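Local coordinates for Lin1840 protein (Listeria innocua serovar 6a, PDB 4ZO9) that probably hydrolyses terminal, non-reducing beta-D-glucosyl residues to release beta-D-glucose, as a family 3 glycoside hydrolase, at residues V133-M138 with A187-H192; K191-Y196 with N218-Y223. The protein carries 2 engineered substitutions. One frame throughout, in Å; residues are numbered along the deposited sequence.

Interaction 1 (V133-M138 with A187-H192). With BGC (beta-D-glucopyranose), chain C.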
loop_
_atom_site.group_PDB
_atom_site.type_symbol
_atom_site.label_atom_id
_atom_site.label_comp_id
_atom_site.label_asym_id
_atom_site.label_seq_id
_atom_site.Cartn_x
_atom_site.Cartn_y
_atom_site.Cartn_z
ATOM N N VAL A 133 26.792 -9.542 -21.532
ATOM C CA VAL A 133 26.078 -9.381 -20.271
ATOM C C VAL A 133 24.578 -9.319 -20.563
ATOM O O VAL A 133 24.139 -8.625 -21.504
ATOM C CB VAL A 133 26.396 -8.032 -19.545
ATOM C CG1 VAL A 133 25.656 -7.949 -18.198
ATOM C CG2 VAL A 133 27.868 -7.838 -19.275
ATOM N N THR A 134 23.787 -10.029 -19.749
ATOM C CA THR A 134 22.362 -9.827 -19.770
ATOM C C THR A 134 21.833 -9.092 -18.535
ATOM O O THR A 134 22.318 -9.311 -17.449
ATOM C CB THR A 134 21.585 -11.116 -19.942
ATOM O OG1 THR A 134 20.174 -10.776 -20.046
ATOM C CG2 THR A 134 21.841 -12.071 -18.785
ATOM N N PHE A 135 20.826 -8.221 -18.706
ATOM C CA PHE A 135 20.211 -7.536 -17.574
ATOM C C PHE A 135 19.092 -8.399 -16.986
ATOM O O PHE A 135 17.940 -8.043 -17.052
ATOM C CB PHE A 135 19.689 -6.141 -17.912
ATOM C CG PHE A 135 20.729 -5.209 -18.502
ATOM C CD1 PHE A 135 21.913 -4.943 -17.823
ATOM C CD2 PHE A 135 20.519 -4.636 -19.747
ATOM C CE1 PHE A 135 22.849 -4.068 -18.320
ATOM C CE2 PHE A 135 21.405 -3.715 -20.235
ATOM C CZ PHE A 135 22.608 -3.433 -19.520
ATOM N N SER A 136 19.510 -9.524 -16.429
ATOM C CA SER A 136 18.681 -10.543 -15.789
ATOM C C SER A 136 19.561 -11.352 -14.792
ATOM O O SER A 136 20.765 -11.487 -14.993
ATOM C CB SER A 136 18.095 -11.462 -16.871
ATOM O OG SER A 136 17.420 -12.590 -16.333
ATOM N N PRO A 137 18.975 -11.931 -13.736
ATOM C CA PRO A 137 17.583 -11.981 -13.316
ATOM C C PRO A 137 17.003 -10.678 -12.701
ATOM O O PRO A 137 17.694 -9.893 -12.036
ATOM C CB PRO A 137 17.609 -13.066 -12.277
ATOM C CG PRO A 137 18.925 -12.862 -11.613
ATOM C CD PRO A 137 19.856 -12.540 -12.742
ATOM N N MET A 138 15.716 -10.457 -12.970
ATOM C CA MET A 138 14.950 -9.449 -12.243
ATOM C C MET A 138 14.399 -10.091 -10.940
ATOM O O MET A 138 13.568 -11.046 -10.961
ATOM C CB MET A 138 13.852 -8.896 -13.146
ATOM C CG MET A 138 12.952 -7.789 -12.559
ATOM S SD MET A 138 11.678 -8.290 -11.374
ATOM C CE MET A 138 10.687 -6.799 -11.554
ATOM N N ALA A 187 27.777 -12.932 -18.584
ATOM C CA ALA A 187 27.633 -12.326 -17.264
ATOM C C ALA A 187 26.163 -11.973 -17.035
ATOM O O ALA A 187 25.427 -11.571 -17.949
ATOM C CB ALA A 187 28.517 -11.090 -17.105
ATOM N N ALA A 188 25.738 -12.173 -15.804
ATOM C CA ALA A 188 24.407 -11.826 -15.354
ATOM C C ALA A 188 24.527 -10.570 -14.540
ATOM O O ALA A 188 25.569 -10.329 -13.884
ATOM C CB ALA A 188 23.798 -12.946 -14.508
ATOM N N CYS A 189 23.464 -9.773 -14.618
ATOM C CA CYS A 189 23.273 -8.549 -13.889
ATOM C C CYS A 189 21.957 -8.598 -13.114
ATOM O O CYS A 189 20.867 -8.484 -13.689
ATOM C CB CYS A 189 23.177 -7.374 -14.834
ATOM S SG CYS A 189 23.070 -5.779 -14.006
ATOM N N VAL A 190 22.082 -8.758 -11.815
ATOM C CA VAL A 190 20.927 -8.691 -10.897
ATOM C C VAL A 190 20.252 -7.316 -10.966
ATOM O O VAL A 190 20.945 -6.295 -11.029
ATOM C CB VAL A 190 21.429 -9.018 -9.447
ATOM C CG1 VAL A 190 20.368 -8.774 -8.381
ATOM C CG2 VAL A 190 21.846 -10.477 -9.369
ATOM N N LYS A 191 18.921 -7.255 -10.985
ATOM C CA LYS A 191 18.234 -5.945 -11.002
ATOM C C LYS A 191 16.895 -6.098 -10.251
ATOM O O LYS A 191 16.473 -7.230 -9.996
ATOM C CB LYS A 191 18.094 -5.385 -12.437
ATOM C CG LYS A 191 17.016 -6.017 -13.279
ATOM C CD LYS A 191 17.231 -5.789 -14.767
ATOM C CE LYS A 191 15.948 -6.075 -15.517
ATOM N NZ LYS A 191 16.104 -5.956 -16.967
ATOM N N HIS A 192 16.253 -5.037 -9.811
ATOM C CA HIS A 192 16.736 -3.654 -9.768
ATOM C C HIS A 192 17.039 -3.346 -8.309
ATOM O O HIS A 192 16.131 -3.411 -7.495
ATOM C CB HIS A 192 15.603 -2.717 -10.241
ATOM C CG HIS A 192 15.151 -3.010 -11.636
ATOM N ND1 HIS A 192 14.201 -3.962 -11.920
ATOM C CD2 HIS A 192 15.525 -2.480 -12.824
ATOM C CE1 HIS A 192 14.045 -4.046 -13.239
ATOM N NE2 HIS A 192 14.823 -3.140 -13.802
HETATM C C2 BGC C . 14.728 -1.032 -17.810
HETATM C C3 BGC C . 15.749 -1.988 -17.193
HETATM C C4 BGC C . 16.692 -2.398 -18.300
HETATM C C5 BGC C . 17.639 -1.217 -18.572
HETATM C C6 BGC C . 18.405 -1.440 -19.868
HETATM C C1 BGC C . 15.454 0.119 -18.569
HETATM O O2 BGC C . 13.856 -0.505 -16.808
HETATM O O3 BGC C . 15.121 -3.144 -16.647
HETATM O O4 BGC C . 17.395 -3.520 -17.907
HETATM O O5 BGC C . 16.911 0.093 -18.525
HETATM O O6 BGC C . 17.456 -1.342 -20.921
#
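Val133 and Thr134 pair with Ala187 and Ala188 as neighbouring parallel strands of the TIM-barrel-like domain, and after a one-residue shift in register Met138 pairs with Lys191. In the first ladder Thr134 N donates to Ala187 O at 2.9 Å. The N-H of Cys189 is shared weakly between Thr134 O and Ser136 O. An inverse gamma turn centred on Phe135 and a cis peptide before Pro137 take up the shift. Lys191 N then donates to Pro137 O at 3.1 Å.

Val133 CG2 meets the methyl of Ala187 on one face of the sheet. Cys189 presents CB and SG to the edge of the Phe135 ring, a sulfur-aromatic contact with SG 5.4 Å from the ring centroid. The ring's CD2 and CE2 lie near C6 of the bound beta-D-glucose. Lys191 places CG between its backbone N and carbonyl carbon (chi1 77°), and its extended chain runs past Phe135 O to the sugar. NZ donates to Phe135 O at 2.8 Å, from 19° outside the carbonyl plane. Lys191 NZ also donates to BGC O4 at 2.9 Å and to BGC O3 at 3.0 Å. His192 NE2 meets the same O3 at 2.9 Å, in a nearly straight hydrogen bond (164°). One face of the imidazole carries Lys191 CG, and Met138 CG approaches the ring obliquely. His192 ND1 is bonded to Asp140, which helps fix the ring's rotation. Asp91, Arg149 and Glu473 also hydrogen-bond to the sugar.

Three bonds hold the buried ammonium of Lys191, and Asp91 adds a long, weak ion pair. The Phe135 carbonyl thus aims the lysine at two adjacent glucose hydroxyls, while the histidine holds one of them from a second direction.

Interaction 2 (K191-Y196 with N218-Y223); sequences KHFAAY and NYLPAY. With BGC (beta-D-glucopyranose), chain C.
The Tyr223 ring takes Phe193 CD1 over one face and has Lys191 O and Ala195 N at its edge. This is an offset edge-to-face pair: the edge of Phe193 is turned toward the tyrosine face, with centroids 5.2 Å apart and planes at 72°. It belongs to the beta-alpha packing of the TIM-barrel-like domain, where helix 221-228 lies against the end of strand 187-193. Tyr223 CB sits at the edge of the Phe193 ring, in its plane. Ala194 CB covers part of one Phe193 face, near the rim.

Phe193 CG lies roughly anti to the backbone N (chi1 -152°), and this turns its CE1 edge toward the helical segment. Leu220 crosses the phenylalanine at about a right angle, and its CD2 branch touches both Phe193 CE1 and Ala194 CB. Helix 250-260 also packs on Phe193. Further along, Ala195 CB approaches the Tyr219 ring obliquely, 4.0 Å from Tyr219 CD2.

Beyond this apolar patch, Tyr196 turns its edge at CE2 to the His192 face opposite Lys191 CG, so both faces of the imidazole are covered. Tyr196 OH bonds to Arg149, which also hydrogen-bonds to the glucose.

The Tyr223 hydroxyl is gripped twice. Asp140 OD1 bonds to it, and Ala195 N donates to Tyr223 OH at 2.9 Å with an N-H...O angle of 159°.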
loop_
_atom_site.group_PDB
_atom_site.type_symbol
_atom_site.label_atom_id
_atom_site.label_comp_id
_atom_site.label_asym_id
_atom_site.label_seq_id
_atom_site.Cartn_x
_atom_site.Cartn_y
_atom_site.Cartn_z
ATOM N N LYS A 191 18.921 -7.255 -10.985
ATOM C CA LYS A 191 18.234 -5.945 -11.002
ATOM C C LYS A 191 16.895 -6.098 -10.251
ATOM O O LYS A 191 16.473 -7.230 -9.996
ATOM C CB LYS A 191 18.094 -5.385 -12.437
ATOM C CG LYS A 191 17.016 -6.017 -13.279
ATOM C CD LYS A 191 17.231 -5.789 -14.767
ATOM C CE LYS A 191 15.948 -6.075 -15.517
ATOM N NZ LYS A 191 16.104 -5.956 -16.967
ATOM N N HIS A 192 16.253 -5.037 -9.811
ATOM C CA HIS A 192 16.736 -3.654 -9.768
ATOM C C HIS A 192 17.039 -3.346 -8.309
ATOM O O HIS A 192 16.131 -3.411 -7.495
ATOM C CB HIS A 192 15.603 -2.717 -10.241
ATOM C CG HIS A 192 15.151 -3.010 -11.636
ATOM N ND1 HIS A 192 14.201 -3.962 -11.920
ATOM C CD2 HIS A 192 15.525 -2.480 -12.824
ATOM C CE1 HIS A 192 14.045 -4.046 -13.239
ATOM N NE2 HIS A 192 14.823 -3.140 -13.802
ATOM N N PHE A 193 18.285 -3.030 -7.946
ATOM C CA PHE A 193 18.623 -2.844 -6.470
ATOM C C PHE A 193 18.113 -1.484 -5.940
ATOM O O PHE A 193 18.636 -0.451 -6.363
ATOM C CB PHE A 193 20.142 -2.941 -6.258
ATOM C CG PHE A 193 20.562 -3.435 -4.873
ATOM C CD1 PHE A 193 20.278 -4.734 -4.479
ATOM C CD2 PHE A 193 21.216 -2.596 -3.990
ATOM C CE1 PHE A 193 20.613 -5.199 -3.222
ATOM C CE2 PHE A 193 21.585 -3.040 -2.756
ATOM C CZ PHE A 193 21.261 -4.344 -2.356
ATOM N N ALA A 194 17.112 -1.400 -5.058
ATOM C CA ALA A 194 16.352 -2.487 -4.452
ATOM C C ALA A 194 14.883 -2.084 -4.223
ATOM O O ALA A 194 14.575 -0.897 -4.087
ATOM C CB ALA A 194 16.985 -2.869 -3.113
ATOM N N ALA A 195 14.022 -3.104 -4.131
ATOM C CA ALA A 195 12.615 -2.992 -3.649
ATOM C C ALA A 195 11.669 -2.239 -4.603
ATOM O O ALA A 195 10.680 -1.707 -4.190
ATOM C CB ALA A 195 12.543 -2.344 -2.263
ATOM N N TYR A 196 11.989 -2.280 -5.878
ATOM C CA TYR A 196 11.296 -1.528 -6.941
ATOM C C TYR A 196 9.842 -1.989 -7.097
ATOM O O TYR A 196 8.955 -1.171 -7.433
ATOM C CB TYR A 196 12.147 -1.743 -8.285
ATOM C CG TYR A 196 11.671 -1.181 -9.573
ATOM C CD1 TYR A 196 10.995 0.013 -9.658
ATOM C CD2 TYR A 196 12.027 -1.763 -10.762
ATOM C CE1 TYR A 196 10.605 0.555 -10.882
ATOM C CE2 TYR A 196 11.666 -1.232 -11.979
ATOM C CZ TYR A 196 10.927 -0.097 -12.034
ATOM O OH TYR A 196 10.511 0.424 -13.212
ATOM N N ASN A 218 12.286 -9.336 3.680
ATOM C CA ASN A 218 11.542 -9.788 2.481
ATOM C C ASN A 218 12.087 -9.282 1.116
ATOM O O ASN A 218 12.131 -10.041 0.146
ATOM C CB ASN A 218 10.073 -9.434 2.680
ATOM C CG ASN A 218 9.403 -10.360 3.676
ATOM O OD1 ASN A 218 9.413 -11.565 3.465
ATOM N ND2 ASN A 218 8.785 -9.812 4.744
ATOM N N TYR A 219 12.558 -8.028 1.078
ATOM C CA TYR A 219 12.897 -7.370 -0.183
ATOM C C TYR A 219 14.351 -7.567 -0.631
ATOM O O TYR A 219 14.616 -7.541 -1.846
ATOM C CB TYR A 219 12.515 -5.867 -0.132
ATOM C CG TYR A 219 11.032 -5.721 -0.183
ATOM C CD1 TYR A 219 10.267 -5.861 0.968
ATOM C CD2 TYR A 219 10.388 -5.590 -1.389
ATOM C CE1 TYR A 219 8.893 -5.809 0.905
ATOM C CE2 TYR A 219 9.050 -5.530 -1.442
ATOM C CZ TYR A 219 8.323 -5.648 -0.304
ATOM O OH TYR A 219 6.987 -5.607 -0.457
ATOM N N LEU A 220 15.289 -7.753 0.310
ATOM C CA LEU A 220 16.699 -8.015 -0.066
ATOM C C LEU A 220 17.097 -9.491 -0.295
ATOM O O LEU A 220 18.019 -9.754 -1.109
ATOM C CB LEU A 220 17.666 -7.374 0.964
ATOM C CG LEU A 220 17.529 -5.839 1.073
ATOM C CD1 LEU A 220 18.427 -5.245 2.125
ATOM C CD2 LEU A 220 17.789 -5.210 -0.265
ATOM N N PRO A 221 16.418 -10.452 0.367
ATOM C CA PRO A 221 17.041 -11.774 0.306
ATOM C C PRO A 221 17.290 -12.302 -1.118
ATOM O O PRO A 221 18.310 -12.960 -1.346
ATOM C CB PRO A 221 16.071 -12.676 1.089
ATOM C CG PRO A 221 15.415 -11.774 2.095
ATOM C CD PRO A 221 15.368 -10.392 1.418
ATOM N N ALA A 222 16.420 -12.037 -2.095
ATOM C CA ALA A 222 16.695 -12.636 -3.404
ATOM C C ALA A 222 17.906 -12.020 -4.121
ATOM O O ALA A 222 18.711 -12.752 -4.718
ATOM C CB ALA A 222 15.450 -12.678 -4.307
ATOM N N TYR A 223 18.067 -10.707 -4.091
ATOM C CA TYR A 223 19.269 -10.129 -4.705
ATOM C C TYR A 223 20.469 -10.757 -4.037
ATOM O O TYR A 223 21.457 -11.112 -4.711
ATOM C CB TYR A 223 19.389 -8.618 -4.556
ATOM C CG TYR A 223 18.158 -7.790 -4.820
ATOM C CD1 TYR A 223 17.601 -7.695 -6.099
ATOM C CD2 TYR A 223 17.520 -7.131 -3.787
ATOM C CE1 TYR A 223 16.453 -6.918 -6.364
ATOM C CE2 TYR A 223 16.377 -6.372 -4.051
ATOM C CZ TYR A 223 15.864 -6.263 -5.339
ATOM O OH TYR A 223 14.718 -5.546 -5.567
HETATM C C2 BGC C . 14.728 -1.032 -17.810
HETATM C C3 BGC C . 15.749 -1.988 -17.193
HETATM C C4 BGC C . 16.692 -2.398 -18.300
HETATM C C5 BGC C . 17.639 -1.217 -18.572
HETATM C C6 BGC C . 18.405 -1.440 -19.868
HETATM C C1 BGC C . 15.454 0.119 -18.569
HETATM O O2 BGC C . 13.856 -0.505 -16.808
HETATM O O3 BGC C . 15.121 -3.144 -16.647
HETATM O O4 BGC C . 17.395 -3.520 -17.907
HETATM O O5 BGC C . 16.911 0.093 -18.525
HETATM O O6 BGC C . 17.456 -1.342 -20.921
#

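Overall arrangement
Both contacts lie in the N-terminal TIM-barrel-like domain and use strand 187-193. Interaction 1 joins it to neighbouring strand 133-134. Interaction 2 joins its C-terminal end and the following turn to helices 212-219 and 221-228. Along the chain the order is 133-138, 187-192, 191-196, 218-223, with Lys191 and His192 shared. The centres are 12 Å apart, and the contacts touch where Val190 CG1 meets Tyr223 CD1 at 3.7 Å. The two carboxylate oxygens of Asp140 bridge the contacts, one bonded in each. The residues holding the glucose are therefore connected to both the sheet and the helical layer.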